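PDB 3QKC: geranyl diphosphate synthase small subunit from Antirrhinum majus, which probably serves as the non-catalytic partner of a large subunit in the heteromeric enzyme that joins dimethylallyl and isopentenyl diphosphates into geranyl diphosphate. Local coordinates for residues R10-S15 with G62-A67; K23-R28 with S32-M37; S50-A55 with E250-V255; H78-T83 with G114-G119; H84-L89 with P93-E98. One frame throughout, in Å; residues are numbered along the deposited sequence.

Contact 1 (R10-S15 with G62-A67)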
# COMPACT_ATOMS: atom_id res chain seq x y z
N ARG A 10 -15.23 -24.14 0.17
CA ARG A 10 -14.01 -23.38 0.41
C ARG A 10 -13.10 -23.43 -0.81
O ARG A 10 -12.64 -22.40 -1.27
CB ARG A 10 -13.26 -23.86 1.66
CG ARG A 10 -12.12 -22.91 2.06
CD ARG A 10 -11.20 -23.47 3.13
NE ARG A 10 -9.94 -22.72 3.19
CZ ARG A 10 -9.18 -22.57 4.28
NH1 ARG A 10 -9.53 -23.10 5.44
NH2 ARG A 10 -8.04 -21.87 4.20
N ALA A 11 -12.87 -24.64 -1.32
CA ALA A 11 -11.98 -24.84 -2.47
C ALA A 11 -12.43 -24.11 -3.74
O ALA A 11 -11.59 -23.56 -4.45
CB ALA A 11 -11.78 -26.34 -2.75
N THR A 12 -13.72 -24.12 -4.03
CA THR A 12 -14.24 -23.38 -5.19
C THR A 12 -13.99 -21.87 -5.06
O THR A 12 -13.50 -21.23 -6.00
CB THR A 12 -15.73 -23.67 -5.42
OG1 THR A 12 -15.94 -25.09 -5.41
CG2 THR A 12 -16.20 -23.11 -6.77
N ILE A 13 -14.28 -21.32 -3.89
CA ILE A 13 -13.94 -19.94 -3.58
C ILE A 13 -12.47 -19.67 -3.84
O ILE A 13 -12.11 -18.73 -4.54
CB ILE A 13 -14.31 -19.58 -2.14
CG1 ILE A 13 -15.84 -19.61 -2.00
CG2 ILE A 13 -13.74 -18.21 -1.78
CD1 ILE A 13 -16.39 -19.27 -0.62
N GLU A 14 -11.62 -20.54 -3.30
CA GLU A 14 -10.19 -20.39 -3.46
C GLU A 14 -9.71 -20.55 -4.89
O GLU A 14 -8.74 -19.90 -5.29
CB GLU A 14 -9.43 -21.29 -2.50
CG GLU A 14 -9.41 -20.67 -1.12
CD GLU A 14 -8.80 -21.55 -0.06
OE1 GLU A 14 -8.32 -22.67 -0.38
OE2 GLU A 14 -8.79 -21.10 1.11
N SER A 15 -10.39 -21.39 -5.65
CA SER A 15 -10.13 -21.53 -7.08
C SER A 15 -10.53 -20.27 -7.84
O SER A 15 -9.80 -19.81 -8.72
CB SER A 15 -10.83 -22.78 -7.64
OG SER A 15 -10.79 -22.82 -9.07
N GLY A 62 -24.65 -10.69 -1.45
CA GLY A 62 -23.83 -10.29 -2.60
C GLY A 62 -23.59 -11.45 -3.56
O GLY A 62 -23.76 -12.62 -3.20
N ASP A 63 -23.21 -11.13 -4.80
CA ASP A 63 -22.64 -12.13 -5.70
C ASP A 63 -21.16 -12.21 -5.39
O ASP A 63 -20.59 -11.28 -4.81
CB ASP A 63 -22.86 -11.78 -7.18
CG ASP A 63 -22.26 -12.84 -8.14
OD1 ASP A 63 -22.71 -14.01 -8.12
OD2 ASP A 63 -21.32 -12.51 -8.90
N ARG A 64 -20.52 -13.31 -5.76
CA ARG A 64 -19.10 -13.42 -5.47
C ARG A 64 -18.21 -12.54 -6.36
O ARG A 64 -17.08 -12.23 -5.98
CB ARG A 64 -18.64 -14.88 -5.47
CG ARG A 64 -18.67 -15.58 -6.80
CD ARG A 64 -18.02 -16.94 -6.61
NE ARG A 64 -18.62 -17.61 -5.46
CZ ARG A 64 -18.18 -18.75 -4.93
NH1 ARG A 64 -17.11 -19.35 -5.43
NH2 ARG A 64 -18.82 -19.27 -3.89
N SER A 65 -18.72 -12.12 -7.51
CA SER A 65 -17.97 -11.19 -8.36
C SER A 65 -17.83 -9.82 -7.69
O SER A 65 -16.89 -9.07 -8.00
CB SER A 65 -18.61 -11.04 -9.75
OG SER A 65 -19.87 -10.39 -9.67
N ASP A 66 -18.73 -9.52 -6.76
CA ASP A 66 -18.73 -8.28 -5.98
C ASP A 66 -17.57 -8.20 -4.97
O ASP A 66 -17.16 -7.09 -4.59
CB ASP A 66 -20.05 -8.11 -5.22
CG ASP A 66 -21.20 -7.65 -6.11
OD1 ASP A 66 -22.37 -7.88 -5.71
OD2 ASP A 66 -20.94 -7.04 -7.18
N ALA A 67 -17.06 -9.36 -4.54
CA ALA A 67 -16.04 -9.44 -3.49
C ALA A 67 -14.71 -10.03 -3.98
O ALA A 67 -13.76 -10.15 -3.20
CB ALA A 67 -16.57 -10.25 -2.29
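R64 lays its guanidinium against I13 and T12, and these three residues make the whole contact between helix 5-24 and the loop that leads from helix 48-59 into helix 68-85. This is a compact example of a division of labour round a charged group: the guanidinium only packs on T12 and I13, while D16, further along the same helix, takes up its charge. I13 meets the guanidinium obliquely: CG1 of I13 comes within 3.5 Å of R64 NH2 and lies 3.7 Å from R64 NH1. T12 contributes mostly backbone, its carbonyl carbon C lying near the guanidinium plane at the edge, 4.0 Å from R64 NH1, while the T12 methyl CG2 stands at 4.1 Å from the same nitrogen. The arginine starts with CG wedged between its own backbone N and carbonyl carbon (chi1 68°), and a bend at chi3 (50°) then turns the head group onto the helix. Its polar partners lie outside the two segments: NH1 is salt-bridged to D16, just beyond 10-15, and NE to E58 on helix 48-59. I13 and R64 both pack on V54 of that helix. The loop is shaped by an Asx turn in which D63 OD2 accepts the backbone N of S65 at 3.0 Å, and it accepts the S65 hydroxyl as well. With no hydrogen bond passing directly between 10-15 and 62-67, the attraction here is of the van der Waals kind, and the charge of R64 is probably balanced by D16 and E58, which hold its flat head in place.

Contact 2 (K23-R28 with S32-M37)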
# COMPACT_ATOMS: atom_id res chain seq x y z
N LYS A 23 -5.50 -13.66 -13.95
CA LYS A 23 -5.87 -12.67 -14.94
C LYS A 23 -5.17 -11.32 -14.74
O LYS A 23 -4.97 -10.60 -15.71
CB LYS A 23 -7.40 -12.52 -14.95
CG LYS A 23 -8.11 -13.75 -15.54
CD LYS A 23 -9.58 -13.81 -15.18
CE LYS A 23 -10.28 -14.93 -15.94
NZ LYS A 23 -11.68 -14.57 -16.29
N ALA A 24 -4.76 -11.00 -13.51
CA ALA A 24 -4.17 -9.69 -13.20
C ALA A 24 -2.64 -9.64 -13.16
O ALA A 24 -2.04 -8.57 -13.36
CB ALA A 24 -4.75 -9.15 -11.91
N ILE A 25 -2.01 -10.79 -12.90
CA ILE A 25 -0.56 -10.88 -12.68
C ILE A 25 0.08 -11.94 -13.60
O ILE A 25 0.18 -13.12 -13.23
CB ILE A 25 -0.20 -11.23 -11.22
CG1 ILE A 25 -0.95 -10.34 -10.24
CG2 ILE A 25 1.32 -11.12 -11.00
CD1 ILE A 25 -0.96 -10.87 -8.81
N PRO A 26 0.54 -11.51 -14.80
CA PRO A 26 1.09 -12.48 -15.76
C PRO A 26 2.45 -12.95 -15.28
O PRO A 26 3.15 -12.21 -14.56
CB PRO A 26 1.21 -11.66 -17.05
CG PRO A 26 1.40 -10.26 -16.60
CD PRO A 26 0.73 -10.12 -15.24
N ILE A 27 2.83 -14.17 -15.63
CA ILE A 27 4.17 -14.61 -15.26
C ILE A 27 5.16 -13.80 -16.12
O ILE A 27 6.36 -13.89 -15.92
CB ILE A 27 4.32 -16.17 -15.31
CG1 ILE A 27 5.71 -16.63 -14.82
CG2 ILE A 27 4.01 -16.73 -16.69
CD1 ILE A 27 5.98 -16.42 -13.32
N ARG A 28 4.59 -12.93 -16.97
CA ARG A 28 5.24 -12.21 -18.08
C ARG A 28 6.63 -11.71 -17.80
O ARG A 28 6.86 -10.50 -17.63
CB ARG A 28 4.32 -11.08 -18.60
CG ARG A 28 4.99 -9.71 -18.77
CD ARG A 28 3.98 -8.56 -18.67
NE ARG A 28 3.38 -8.24 -19.97
CZ ARG A 28 2.10 -8.42 -20.29
NH1 ARG A 28 1.68 -8.09 -21.50
NH2 ARG A 28 1.25 -8.92 -19.40
N SER A 32 10.83 -7.40 -15.43
CA SER A 32 9.86 -6.54 -14.76
C SER A 32 9.55 -7.25 -13.44
O SER A 32 9.86 -8.44 -13.28
CB SER A 32 8.61 -6.34 -15.61
OG SER A 32 8.29 -4.96 -15.77
N VAL A 33 8.95 -6.52 -12.50
CA VAL A 33 8.58 -7.09 -11.23
C VAL A 33 7.62 -8.25 -11.40
O VAL A 33 7.34 -8.95 -10.43
CB VAL A 33 7.82 -6.08 -10.34
CG1 VAL A 33 8.14 -6.36 -8.87
CG2 VAL A 33 8.11 -4.66 -10.72
N PHE A 34 7.12 -8.48 -12.61
CA PHE A 34 6.02 -9.42 -12.75
C PHE A 34 6.37 -10.86 -12.45
O PHE A 34 5.58 -11.56 -11.80
CB PHE A 34 5.21 -9.21 -14.03
CG PHE A 34 4.20 -8.11 -13.89
CD1 PHE A 34 4.36 -6.91 -14.56
CD2 PHE A 34 3.13 -8.26 -13.03
CE1 PHE A 34 3.45 -5.88 -14.40
CE2 PHE A 34 2.20 -7.24 -12.86
CZ PHE A 34 2.36 -6.05 -13.54
N GLU A 35 7.57 -11.27 -12.84
CA GLU A 35 8.06 -12.61 -12.52
C GLU A 35 8.10 -12.89 -11.01
O GLU A 35 7.42 -13.80 -10.56
CB GLU A 35 9.43 -12.89 -13.15
CG GLU A 35 9.97 -14.26 -12.79
CD GLU A 35 11.41 -14.48 -13.21
OE1 GLU A 35 12.14 -13.49 -13.43
OE2 GLU A 35 11.82 -15.65 -13.33
N PRO A 36 8.88 -12.12 -10.22
CA PRO A 36 8.79 -12.41 -8.76
C PRO A 36 7.40 -12.16 -8.16
O PRO A 36 7.01 -12.85 -7.22
CB PRO A 36 9.85 -11.50 -8.13
CG PRO A 36 10.11 -10.44 -9.15
CD PRO A 36 9.93 -11.12 -10.49
N MET A 37 6.65 -11.20 -8.71
CA MET A 37 5.26 -10.98 -8.24
C MET A 37 4.34 -12.17 -8.50
O MET A 37 3.58 -12.58 -7.62
CB MET A 37 4.65 -9.69 -8.81
CG MET A 37 3.27 -9.36 -8.22
SD MET A 37 2.59 -7.74 -8.68
CE MET A 37 4.11 -6.80 -8.90
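F34 and I25 meet at the connection between two consecutive helices of the all-helical isoprenyl diphosphate synthase fold, where the chain leaves helix 5-24 and turns back into helix 34-43. The inner shell is apolar. I25 approaches the ring of F34 at its edge, in plane, with CG2 3.9 Å from F34 CD2; the same methyl rests 3.8 Å from M37 CG, one helical turn further on. That branch serves both neighbours because CG2 is anti to the backbone N of I25 (chi1 -49° for CG1). P26 adds its ring obliquely, P26 CD lying 3.8 Å from F34 CD2. Beyond P26 the contact becomes looser and more backbone-based, with I27 O 4.0 Å from E35 CA and the methyl CD1 of I27 4.1 Å from E35 O. Around this cluster stands a second shell. The start of helix 34-43 is positioned by the second subunit, where E155 bonds to S32 OG and to V33 N, and S150 packs on F34 and M37, so this turn also forms part of the dimer interface. Within the chain, I25 leans on F118 of helix 105-126, and its carbonyl oxygen O is hydrogen-bonded to ND1 of H38.

Contact 3 (S50-A55 with E250-V255); sequences SALCVA and ELIRGV
I252 carries this contact almost alone, pressing its longer branch onto A55. Its CG1 is anti to its own carbonyl carbon (chi1 -66°) and the branch runs on nearly extended, which brings it along the alanine from methyl to carbonyl: I252 CG1 lies 3.8 Å from A55 CB, while the terminal methyl I252 CD1 reaches 3.7 Å from A55 O. The short branch has a different neighbour, with I252 CG2 at 4.4 Å from L52 CD1. The leucine is set by a trans first torsion, CG opposite the backbone N, followed by a turn at chi2 (54°); although its first bond does not aim at helix 248-255, its end comes nearer. The example shows how a final helix can be laid against the body of a prenyltransferase built wholly of helices: helix 248-255, almost 200 residues further along the chain, meets helix 48-59 chiefly through one branched side chain. The methyl of A55 points toward I252 where the alpha carbons of the two residues are 7.0 Å apart, the nearest approach of the two backbones. Other helices pack round the pair, since F208 of helix 199-219 touches both L52 and I252, and Y9 of helix 5-24 covers A55. Within helix 248-255 there is also a salt bridge whose hydrogen bond is weak, R253 NH1 to E250 OE2 at 3.4 Å.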
# COMPACT_ATOMS: atom_id res chain seq x y z
N SER A 50 -9.05 -14.80 3.03
CA SER A 50 -9.52 -14.58 1.66
C SER A 50 -10.85 -15.24 1.35
O SER A 50 -11.72 -14.63 0.72
CB SER A 50 -8.47 -15.04 0.64
OG SER A 50 -7.26 -14.38 0.87
N ALA A 51 -11.02 -16.50 1.75
CA ALA A 51 -12.32 -17.16 1.53
C ALA A 51 -13.41 -16.55 2.41
O ALA A 51 -14.56 -16.46 1.99
CB ALA A 51 -12.22 -18.65 1.76
N LEU A 52 -13.06 -16.13 3.63
CA LEU A 52 -14.07 -15.50 4.50
C LEU A 52 -14.65 -14.23 3.84
O LEU A 52 -15.85 -13.97 3.94
CB LEU A 52 -13.49 -15.18 5.88
CG LEU A 52 -14.38 -14.52 6.93
CD1 LEU A 52 -15.68 -15.31 7.14
CD2 LEU A 52 -13.64 -14.30 8.25
N CYS A 53 -13.79 -13.46 3.18
CA CYS A 53 -14.25 -12.29 2.45
C CYS A 53 -15.37 -12.61 1.49
O CYS A 53 -16.42 -11.96 1.53
CB CYS A 53 -13.10 -11.65 1.68
SG CYS A 53 -13.64 -10.12 0.88
N VAL A 54 -15.18 -13.62 0.64
CA VAL A 54 -16.22 -14.01 -0.31
C VAL A 54 -17.48 -14.53 0.41
O VAL A 54 -18.62 -14.14 0.05
CB VAL A 54 -15.71 -15.03 -1.34
CG1 VAL A 54 -16.85 -15.49 -2.25
CG2 VAL A 54 -14.59 -14.41 -2.19
N ALA A 55 -17.27 -15.38 1.41
CA ALA A 55 -18.37 -16.03 2.12
C ALA A 55 -19.20 -15.03 2.91
O ALA A 55 -20.42 -15.19 3.03
CB ALA A 55 -17.85 -17.12 3.02
N GLU A 250 -24.05 -22.19 7.87
CA GLU A 250 -23.56 -23.55 8.14
C GLU A 250 -22.21 -23.85 7.51
O GLU A 250 -21.38 -24.51 8.12
CB GLU A 250 -24.60 -24.60 7.71
CG GLU A 250 -25.41 -25.17 8.87
CD GLU A 250 -26.03 -24.10 9.76
OE1 GLU A 250 -26.71 -23.19 9.23
OE2 GLU A 250 -25.83 -24.18 10.99
N LEU A 251 -22.01 -23.37 6.28
CA LEU A 251 -20.76 -23.57 5.56
C LEU A 251 -19.62 -22.76 6.19
O LEU A 251 -18.50 -23.27 6.36
CB LEU A 251 -20.93 -23.22 4.08
CG LEU A 251 -21.94 -24.02 3.23
CD1 LEU A 251 -22.12 -23.39 1.86
CD2 LEU A 251 -21.55 -25.48 3.08
N ILE A 252 -19.91 -21.51 6.57
CA ILE A 252 -18.95 -20.67 7.29
C ILE A 252 -18.56 -21.30 8.65
O ILE A 252 -17.38 -21.41 8.97
CB ILE A 252 -19.45 -19.20 7.45
CG1 ILE A 252 -19.55 -18.51 6.08
CG2 ILE A 252 -18.50 -18.40 8.35
CD1 ILE A 252 -20.47 -17.29 6.05
N ARG A 253 -19.56 -21.74 9.42
CA ARG A 253 -19.31 -22.47 10.66
C ARG A 253 -18.45 -23.71 10.41
O ARG A 253 -17.54 -24.01 11.20
CB ARG A 253 -20.61 -22.86 11.37
CG ARG A 253 -21.18 -21.76 12.25
CD ARG A 253 -22.61 -22.08 12.70
NE ARG A 253 -23.22 -20.92 13.35
CZ ARG A 253 -24.51 -20.80 13.66
NH1 ARG A 253 -25.36 -21.79 13.38
NH2 ARG A 253 -24.96 -19.70 14.25
N GLY A 254 -18.73 -24.39 9.31
CA GLY A 254 -17.92 -25.53 8.86
C GLY A 254 -16.49 -25.16 8.54
O GLY A 254 -15.57 -25.77 9.06
N VAL A 255 -16.30 -24.16 7.69
CA VAL A 255 -14.96 -23.70 7.28
C VAL A 255 -14.07 -23.42 8.50
O VAL A 255 -12.88 -23.71 8.48
CB VAL A 255 -15.02 -22.45 6.33
CG1 VAL A 255 -13.66 -21.77 6.17
CG2 VAL A 255 -15.60 -22.83 4.95

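Contact 4 (H78-T83 with G114-G119); sequences HVAAYT and GIIPFG
A80 pushes its methyl between the side chains of I115 and I116, so that one small residue of helix 68-85 overlaps two large ones of helix 105-126. The approach to I116 is tight: A80 CB is 3.4 Å from I116 CG1, closer than carbon atoms usually pack. On I115 it is the CG2 methyl that receives the alanine, with A80 CB at the more relaxed distance of 3.8 Å. The other branch of I115 crosses V79 at about a right angle, ending with I115 CD1 3.8 Å from V79 CG1. I116 comes in differently. Its first bond does not aim at the neighbouring helix, but with CG1 anti to the carbonyl carbon (chi1 -66°) the chain swings back over the alanine. The pair illustrates the antiparallel helix packing on which this family's helical bundle is built: the two short segments run at 169° to each other and their axes approach to 8.8 Å, with A80 and I115 at the closest point of the register. In helix 105-126, P117 leaves a kink, since its nitrogen has no hydrogen to bond to the preceding turn. In helix 68-85, the carbonyl oxygen V79 O is held twice, by T83 N and by T83 OG1 at 2.6 Å, the two donors reaching it from opposite faces of its plane. The buried isoleucines have further partners. I115 also packs on M37 and T41 of helix 34-43, whereas I116 meets I116 of the second subunit at the dimer interface.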
# COMPACT_ATOMS: atom_id res chain seq x y z
N HIS A 78 -1.55 -10.50 2.65
CA HIS A 78 -0.99 -11.66 3.32
C HIS A 78 0.32 -12.10 2.68
O HIS A 78 1.28 -12.42 3.41
CB HIS A 78 -2.01 -12.80 3.33
CG HIS A 78 -1.41 -14.18 3.50
ND1 HIS A 78 -1.00 -14.68 4.72
CD2 HIS A 78 -1.25 -15.19 2.61
CE1 HIS A 78 -0.57 -15.91 4.56
NE2 HIS A 78 -0.71 -16.25 3.29
N VAL A 79 0.34 -12.16 1.35
CA VAL A 79 1.55 -12.50 0.59
C VAL A 79 2.64 -11.47 0.85
O VAL A 79 3.81 -11.84 1.05
CB VAL A 79 1.29 -12.62 -0.94
CG1 VAL A 79 2.62 -12.62 -1.73
CG2 VAL A 79 0.51 -13.88 -1.26
N ALA A 80 2.27 -10.19 0.84
CA ALA A 80 3.27 -9.17 1.12
C ALA A 80 3.89 -9.33 2.53
O ALA A 80 5.12 -9.33 2.67
CB ALA A 80 2.74 -7.77 0.88
N ALA A 81 3.04 -9.49 3.54
CA ALA A 81 3.49 -9.77 4.92
C ALA A 81 4.38 -11.04 5.01
O ALA A 81 5.47 -11.00 5.59
CB ALA A 81 2.27 -9.93 5.83
N TYR A 82 3.89 -12.14 4.43
CA TYR A 82 4.61 -13.42 4.45
C TYR A 82 6.01 -13.28 3.84
O TYR A 82 6.99 -13.73 4.42
CB TYR A 82 3.80 -14.49 3.70
CG TYR A 82 4.39 -15.88 3.70
CD1 TYR A 82 4.23 -16.74 4.79
CD2 TYR A 82 5.10 -16.35 2.60
CE1 TYR A 82 4.76 -18.02 4.79
CE2 TYR A 82 5.65 -17.63 2.58
CZ TYR A 82 5.47 -18.46 3.69
OH TYR A 82 6.00 -19.72 3.67
N THR A 83 6.08 -12.66 2.66
CA THR A 83 7.35 -12.41 1.97
C THR A 83 8.32 -11.61 2.83
O THR A 83 9.50 -11.95 2.95
CB THR A 83 7.11 -11.64 0.68
OG1 THR A 83 6.11 -12.30 -0.10
CG2 THR A 83 8.38 -11.49 -0.12
N GLY A 114 5.79 -3.86 -4.10
CA GLY A 114 4.85 -3.71 -5.21
C GLY A 114 3.52 -4.40 -4.99
O GLY A 114 2.49 -3.91 -5.46
N ILE A 115 3.53 -5.55 -4.32
CA ILE A 115 2.30 -6.30 -4.03
C ILE A 115 1.32 -5.55 -3.11
O ILE A 115 0.10 -5.63 -3.30
CB ILE A 115 2.62 -7.69 -3.48
CG1 ILE A 115 2.93 -8.71 -4.61
CG2 ILE A 115 1.50 -8.23 -2.66
CD1 ILE A 115 3.76 -9.89 -4.11
N ILE A 116 1.83 -4.81 -2.13
CA ILE A 116 0.93 -4.05 -1.25
C ILE A 116 -0.06 -3.14 -1.97
O ILE A 116 -1.25 -3.30 -1.76
CB ILE A 116 1.66 -3.33 -0.10
CG1 ILE A 116 2.26 -4.38 0.85
CG2 ILE A 116 0.65 -2.46 0.69
CD1 ILE A 116 3.35 -3.85 1.78
N PRO A 117 0.40 -2.18 -2.80
CA PRO A 117 -0.56 -1.29 -3.47
C PRO A 117 -1.33 -1.95 -4.64
O PRO A 117 -2.45 -1.53 -4.98
CB PRO A 117 0.34 -0.17 -4.02
CG PRO A 117 1.69 -0.82 -4.21
CD PRO A 117 1.79 -1.74 -3.02
N PHE A 118 -0.72 -2.95 -5.27
CA PHE A 118 -1.33 -3.68 -6.35
C PHE A 118 -2.70 -4.20 -5.94
O PHE A 118 -3.69 -4.02 -6.65
CB PHE A 118 -0.42 -4.82 -6.77
CG PHE A 118 -0.85 -5.51 -8.04
CD1 PHE A 118 -1.72 -6.58 -8.00
CD2 PHE A 118 -0.39 -5.06 -9.28
CE1 PHE A 118 -2.12 -7.21 -9.15
CE2 PHE A 118 -0.79 -5.68 -10.45
CZ PHE A 118 -1.66 -6.77 -10.38
N GLY A 119 -2.77 -4.86 -4.78
CA GLY A 119 -4.06 -5.29 -4.25
C GLY A 119 -5.06 -4.16 -4.08
O GLY A 119 -6.25 -4.30 -4.43

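Contact 5 (H84-L89 with P93-E98); sequences HENLPL and PMSKSE
E85 and S95 are joined by a direct backbone hydrogen bond, S95 N to E85 O at 2.9 Å. E85 ends helix 68-85, so its carbonyl oxygen, past the last helical turn, takes its donor from the returning loop. Water carries the next group of bonds. Water 1 donates to H84 O and to L87 O, the latter at 2.7 Å, and accepts from M94 N, tying the helix end, the following turn and the loop together. Water 2 lies among N86 OD1, S95 OG and S97 O, but so close to all three that the site is doubtful; the amide nitrogen of N86 is hydrogen-bonded back to Y82 O. A third group consists of carbon against carbonyl oxygen: P93 CA makes a CA-H...O contact with L87 O at 3.1 Å, and P93 CB lies 3.4 Å from N86 O. The carboxylate of E85 turns to other helices, to Q157 and, weakly, K179, while L89 O is hydrogen-bonded to T90 OG1 of the second subunit. The sequence H84-E85-N86-L87-P88 appears to fall where catalytic relatives carry their first aspartate-rich, magnesium-binding motif, and the mixture of E85 and N86 in place of paired aspartates would fit a subunit that does not act alone. Backbone carbonyls carry most of the polar grip here, which suggests that the return of the loop depends more on chain path and bound water than on side-chain charge.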
# COMPACT_ATOMS: atom_id res chain seq x y z
N HIS A 84 7.83 -10.52 3.40
CA HIS A 84 8.70 -9.67 4.21
C HIS A 84 9.14 -10.30 5.53
O HIS A 84 10.24 -10.03 6.00
CB HIS A 84 8.08 -8.30 4.40
CG HIS A 84 8.26 -7.40 3.23
ND1 HIS A 84 7.91 -6.08 3.24
CD2 HIS A 84 8.81 -7.64 2.01
CE1 HIS A 84 8.21 -5.53 2.08
NE2 HIS A 84 8.75 -6.45 1.31
N GLU A 85 8.28 -11.14 6.09
CA GLU A 85 8.57 -11.88 7.31
C GLU A 85 9.65 -12.93 7.12
O GLU A 85 10.36 -13.26 8.06
CB GLU A 85 7.31 -12.58 7.82
CG GLU A 85 6.48 -11.77 8.81
CD GLU A 85 5.02 -12.23 8.86
OE1 GLU A 85 4.13 -11.37 8.91
OE2 GLU A 85 4.76 -13.45 8.83
N ASN A 86 9.73 -13.49 5.91
CA ASN A 86 10.69 -14.54 5.61
C ASN A 86 11.88 -13.96 4.88
O ASN A 86 12.77 -14.69 4.48
CB ASN A 86 10.03 -15.65 4.80
CG ASN A 86 9.07 -16.48 5.63
OD1 ASN A 86 9.47 -17.42 6.31
ND2 ASN A 86 7.79 -16.14 5.57
N LEU A 87 11.89 -12.64 4.74
CA LEU A 87 12.98 -11.94 4.07
C LEU A 87 14.30 -12.00 4.87
O LEU A 87 14.37 -11.52 6.01
CB LEU A 87 12.56 -10.50 3.82
CG LEU A 87 13.56 -9.57 3.16
CD1 LEU A 87 13.89 -10.09 1.79
CD2 LEU A 87 12.94 -8.18 3.07
N PRO A 88 15.36 -12.58 4.28
CA PRO A 88 16.66 -12.61 4.96
C PRO A 88 17.28 -11.22 5.08
O PRO A 88 17.54 -10.56 4.07
CB PRO A 88 17.53 -13.48 4.04
CG PRO A 88 16.58 -14.25 3.21
CD PRO A 88 15.39 -13.33 3.01
N LEU A 89 17.49 -10.76 6.31
CA LEU A 89 18.14 -9.47 6.55
C LEU A 89 19.62 -9.67 6.90
O LEU A 89 20.21 -10.71 6.57
CB LEU A 89 17.41 -8.72 7.68
CG LEU A 89 15.97 -8.28 7.39
CD1 LEU A 89 15.34 -7.73 8.66
CD2 LEU A 89 15.90 -7.25 6.26
N PRO A 93 16.01 -13.81 8.55
CA PRO A 93 14.64 -13.32 8.49
C PRO A 93 13.99 -13.16 9.86
O PRO A 93 14.52 -13.64 10.86
CB PRO A 93 13.93 -14.39 7.66
CG PRO A 93 14.68 -15.65 7.94
CD PRO A 93 16.09 -15.27 8.31
N MET A 94 12.86 -12.46 9.90
CA MET A 94 12.11 -12.27 11.13
C MET A 94 11.48 -13.58 11.59
O MET A 94 11.36 -13.82 12.80
CB MET A 94 11.01 -11.21 10.93
CG MET A 94 11.49 -9.76 10.96
SD MET A 94 10.15 -8.61 10.58
CE MET A 94 10.76 -7.13 11.29
N SER A 95 11.06 -14.40 10.64
CA SER A 95 10.48 -15.71 10.93
C SER A 95 11.60 -16.76 11.07
O SER A 95 12.46 -16.86 10.21
CB SER A 95 9.49 -16.13 9.83
OG SER A 95 8.89 -17.37 10.13
N LYS A 96 11.57 -17.53 12.16
CA LYS A 96 12.63 -18.52 12.43
C LYS A 96 12.44 -19.84 11.67
O LYS A 96 13.38 -20.63 11.51
CB LYS A 96 12.78 -18.77 13.93
CG LYS A 96 13.73 -17.81 14.67
CD LYS A 96 14.28 -18.44 15.96
CE LYS A 96 15.44 -19.41 15.67
NZ LYS A 96 15.49 -20.53 16.64
N SER A 97 11.21 -20.08 11.22
CA SER A 97 10.90 -21.24 10.40
C SER A 97 11.24 -20.90 8.95
O SER A 97 10.51 -20.15 8.29
CB SER A 97 9.43 -21.63 10.55
OG SER A 97 8.60 -20.61 10.04
N GLU A 98 12.35 -21.45 8.46
CA GLU A 98 12.91 -21.09 7.16
C GLU A 98 12.10 -21.64 5.99
O GLU A 98 11.46 -22.68 6.11
CB GLU A 98 14.35 -21.60 7.03
CG GLU A 98 15.39 -20.77 7.75
CD GLU A 98 16.66 -21.56 8.02
OE1 GLU A 98 17.19 -21.44 9.14
OE2 GLU A 98 17.12 -22.32 7.13
O HOH W 1 12.54 -10.27 7.52
O HOH W 2 8.45 -18.88 8.02

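Contacts 3 and 4 lie in the core and have no hydrogen bond across their helices, whereas contacts 1, 2 and 5 are only partly buried and involve loops. Chemistry varies with the elements that meet: contact 1 sets a charged head group against a helix, contact 2 relies on hydrocarbon between a chain turn and a helix start, and contact 5, where loop backbone meets a helix end, turns to backbone bonds and water. Helix 5-24 is shared by contacts 1 and 2, helix 68-85 by contacts 4 and 5. Direct packing joins contact 1 to contact 3, as between A67 and C53, and contact 2 to contact 4, as between A24 and F118. Contacts 2, 4 and 5 also touch the second subunit; contacts 1 and 3 do not.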